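Local coordinates for protein deadlock (Drosophila melanogaster, PDB 5XYV), which binds the chromoshadow domain of Rhino directly through its N-terminal region, as part of the Rhino-Deadlock-Cutoff complex, acts in oogenesis and is required for germline maintenance, at residues Gln11-Trp16 with Thr35-Phe40. Sequence-based numbering, arbitrary orientation.
Sequences QKLSCW and TFFKGF
Trp16, Phe37 and Phe40 form an aromatic cluster between the two helices of a helical hairpin, in the N-terminal Rhino-binding region of Deadlock. Helices 9-23 and 30-45 run roughly antiparallel, at 142° between the two short segments. The segment axes come no closer than 11.6 Å, and large rings span this distance.

Two aromatic pairs link the helices. The edge of Phe37 meets the face of the five-membered ring of the Trp16 indole in an edge-to-face pair, planes at 56°. Phe37 CD1 lies over the indole, 3.5 Å from Trp16 CE2. Phe37 CA also makes a CH-pi contact over the six-membered ring of Trp16. The indole reaches across because its CG is anti to the backbone N (chi1 -178°). Phe40 meets the same indole obliquely. Trp16 CE3 lies over one face of the Phe40 ring, toward its rim, 3.7 Å from Phe40 CG. Phe40 also packs edge-to-face with Trp44 of its own helix.

Apolar contacts extend the cluster. Leu13 CD2 lies at the edge of the Phe37 ring, 3.9 Å from Phe37 CZ. Trp16 CH2 touches Phe36 CB at 4.0 Å.

Phe30 of the Rhino chain packs on Cys15, and Met23 of that chain packs on Phe36.

A backbone carbonyl oxygen also meets a ring. Lys12 O, which accepts the helical bond from Trp16 N, lies at the edge of the Phe40 ring, 3.2 Å from Phe40 CZ.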
loop_
_atom_site.group_PDB
_atom_site.type_symbol
_atom_site.label_atom_id
_atom_site.label_comp_id
_atom_site.label_asym_id
_atom_site.label_seq_id
_atom_site.Cartn_x
_atom_site.Cartn_y
_atom_site.Cartn_z
ATOM N N GLN C 11 -13.513 -10.359 18.296
ATOM C CA GLN C 11 -13.599 -9.572 17.073
ATOM C C GLN C 11 -12.744 -10.084 15.926
ATOM O O GLN C 11 -13.167 -10.048 14.754
ATOM C CB GLN C 11 -13.231 -8.116 17.370
ATOM C CG GLN C 11 -14.335 -7.365 18.052
ATOM C CD GLN C 11 -13.922 -5.968 18.405
ATOM O OE1 GLN C 11 -12.828 -5.746 18.907
ATOM N NE2 GLN C 11 -14.749 -5.009 18.046
ATOM N N LYS C 12 -11.521 -10.504 16.242
ATOM C CA LYS C 12 -10.669 -11.087 15.223
ATOM C C LYS C 12 -11.254 -12.409 14.696
ATOM O O LYS C 12 -11.206 -12.693 13.504
ATOM C CB LYS C 12 -9.268 -11.305 15.767
ATOM C CG LYS C 12 -8.565 -10.048 16.223
ATOM C CD LYS C 12 -7.437 -10.413 17.183
ATOM C CE LYS C 12 -6.703 -9.178 17.634
ATOM N NZ LYS C 12 -5.653 -9.497 18.622
ATOM N N LEU C 13 -11.817 -13.213 15.583
ATOM C CA LEU C 13 -12.425 -14.471 15.140
ATOM C C LEU C 13 -13.617 -14.239 14.179
ATOM O O LEU C 13 -13.793 -14.986 13.222
ATOM C CB LEU C 13 -12.865 -15.312 16.351
ATOM C CG LEU C 13 -11.719 -15.801 17.248
ATOM C CD1 LEU C 13 -12.167 -16.857 18.262
ATOM C CD2 LEU C 13 -10.542 -16.296 16.425
ATOM N N SER C 14 -14.414 -13.203 14.432
ATOM C CA SER C 14 -15.518 -12.839 13.559
ATOM C C SER C 14 -15.012 -12.443 12.178
ATOM O O SER C 14 -15.552 -12.876 11.148
ATOM C CB SER C 14 -16.321 -11.692 14.172
ATOM O OG SER C 14 -16.875 -12.100 15.402
ATOM N N CYS C 15 -13.959 -11.640 12.164
ATOM C CA CYS C 15 -13.308 -11.260 10.921
ATOM C C CYS C 15 -12.750 -12.479 10.199
ATOM O O CYS C 15 -12.817 -12.548 8.983
ATOM C CB CYS C 15 -12.185 -10.235 11.168
ATOM S SG CYS C 15 -12.754 -8.605 11.653
ATOM N N TRP C 16 -12.231 -13.448 10.953
ATOM C CA TRP C 16 -11.761 -14.682 10.335
ATOM C C TRP C 16 -12.922 -15.385 9.682
ATOM O O TRP C 16 -12.816 -15.873 8.565
ATOM C CB TRP C 16 -11.088 -15.616 11.354
ATOM C CG TRP C 16 -10.541 -16.884 10.737
ATOM C CD1 TRP C 16 -10.961 -18.171 10.970
ATOM C CD2 TRP C 16 -9.474 -16.982 9.781
ATOM N NE1 TRP C 16 -10.213 -19.059 10.220
ATOM C CE2 TRP C 16 -9.297 -18.352 9.479
ATOM C CE3 TRP C 16 -8.651 -16.043 9.143
ATOM C CZ2 TRP C 16 -8.325 -18.800 8.579
ATOM C CZ3 TRP C 16 -7.695 -16.495 8.243
ATOM C CH2 TRP C 16 -7.538 -17.854 7.975
ATOM N N THR C 35 -2.279 -22.533 8.642
ATOM C CA THR C 35 -1.091 -21.658 8.591
ATOM C C THR C 35 -1.488 -20.208 8.383
ATOM O O THR C 35 -0.936 -19.322 9.012
ATOM C CB THR C 35 -0.077 -22.049 7.480
ATOM O OG1 THR C 35 -0.638 -21.794 6.194
ATOM C CG2 THR C 35 0.321 -23.480 7.599
ATOM N N PHE C 36 -2.446 -19.981 7.499
ATOM C CA PHE C 36 -3.012 -18.657 7.296
ATOM C C PHE C 36 -3.655 -18.107 8.560
ATOM O O PHE C 36 -3.542 -16.915 8.844
ATOM C CB PHE C 36 -4.049 -18.684 6.168
ATOM C CG PHE C 36 -3.442 -18.626 4.814
ATOM C CD1 PHE C 36 -2.347 -17.811 4.580
ATOM C CD2 PHE C 36 -3.949 -19.382 3.781
ATOM C CE1 PHE C 36 -1.766 -17.767 3.330
ATOM C CE2 PHE C 36 -3.383 -19.329 2.532
ATOM C CZ PHE C 36 -2.292 -18.532 2.307
ATOM N N PHE C 37 -4.326 -18.967 9.316
ATOM C CA PHE C 37 -4.953 -18.519 10.550
ATOM C C PHE C 37 -3.908 -18.088 11.574
ATOM O O PHE C 37 -4.092 -17.085 12.275
ATOM C CB PHE C 37 -5.850 -19.606 11.143
ATOM C CG PHE C 37 -6.508 -19.196 12.431
ATOM C CD1 PHE C 37 -7.438 -18.164 12.450
ATOM C CD2 PHE C 37 -6.196 -19.840 13.631
ATOM C CE1 PHE C 37 -8.042 -17.775 13.638
ATOM C CE2 PHE C 37 -6.790 -19.469 14.814
ATOM C CZ PHE C 37 -7.716 -18.432 14.823
ATOM N N LYS C 38 -2.815 -18.838 11.655
ATOM C CA LYS C 38 -1.730 -18.503 12.572
ATOM C C LYS C 38 -1.073 -17.165 12.218
ATOM O O LYS C 38 -0.707 -16.391 13.095
ATOM C CB LYS C 38 -0.681 -19.614 12.582
ATOM C CG LYS C 38 0.458 -19.389 13.575
ATOM C CD LYS C 38 1.391 -20.588 13.581
ATOM C CE LYS C 38 2.528 -20.436 14.572
ATOM N NZ LYS C 38 3.393 -21.645 14.498
ATOM N N GLY C 39 -0.924 -16.897 10.931
ATOM C CA GLY C 39 -0.401 -15.619 10.494
ATOM C C GLY C 39 -1.438 -14.507 10.617
ATOM O O GLY C 39 -1.094 -13.337 10.761
ATOM N N PHE C 40 -2.714 -14.869 10.554
ATOM C CA PHE C 40 -3.782 -13.885 10.759
ATOM C C PHE C 40 -3.758 -13.337 12.175
ATOM O O PHE C 40 -3.943 -12.154 12.386
ATOM C CB PHE C 40 -5.133 -14.522 10.449
ATOM C CG PHE C 40 -6.311 -13.738 10.949
ATOM C CD1 PHE C 40 -6.726 -12.575 10.292
ATOM C CD2 PHE C 40 -7.025 -14.173 12.052
ATOM C CE1 PHE C 40 -7.835 -11.851 10.754
ATOM C CE2 PHE C 40 -8.152 -13.472 12.494
ATOM C CZ PHE C 40 -8.543 -12.301 11.848
#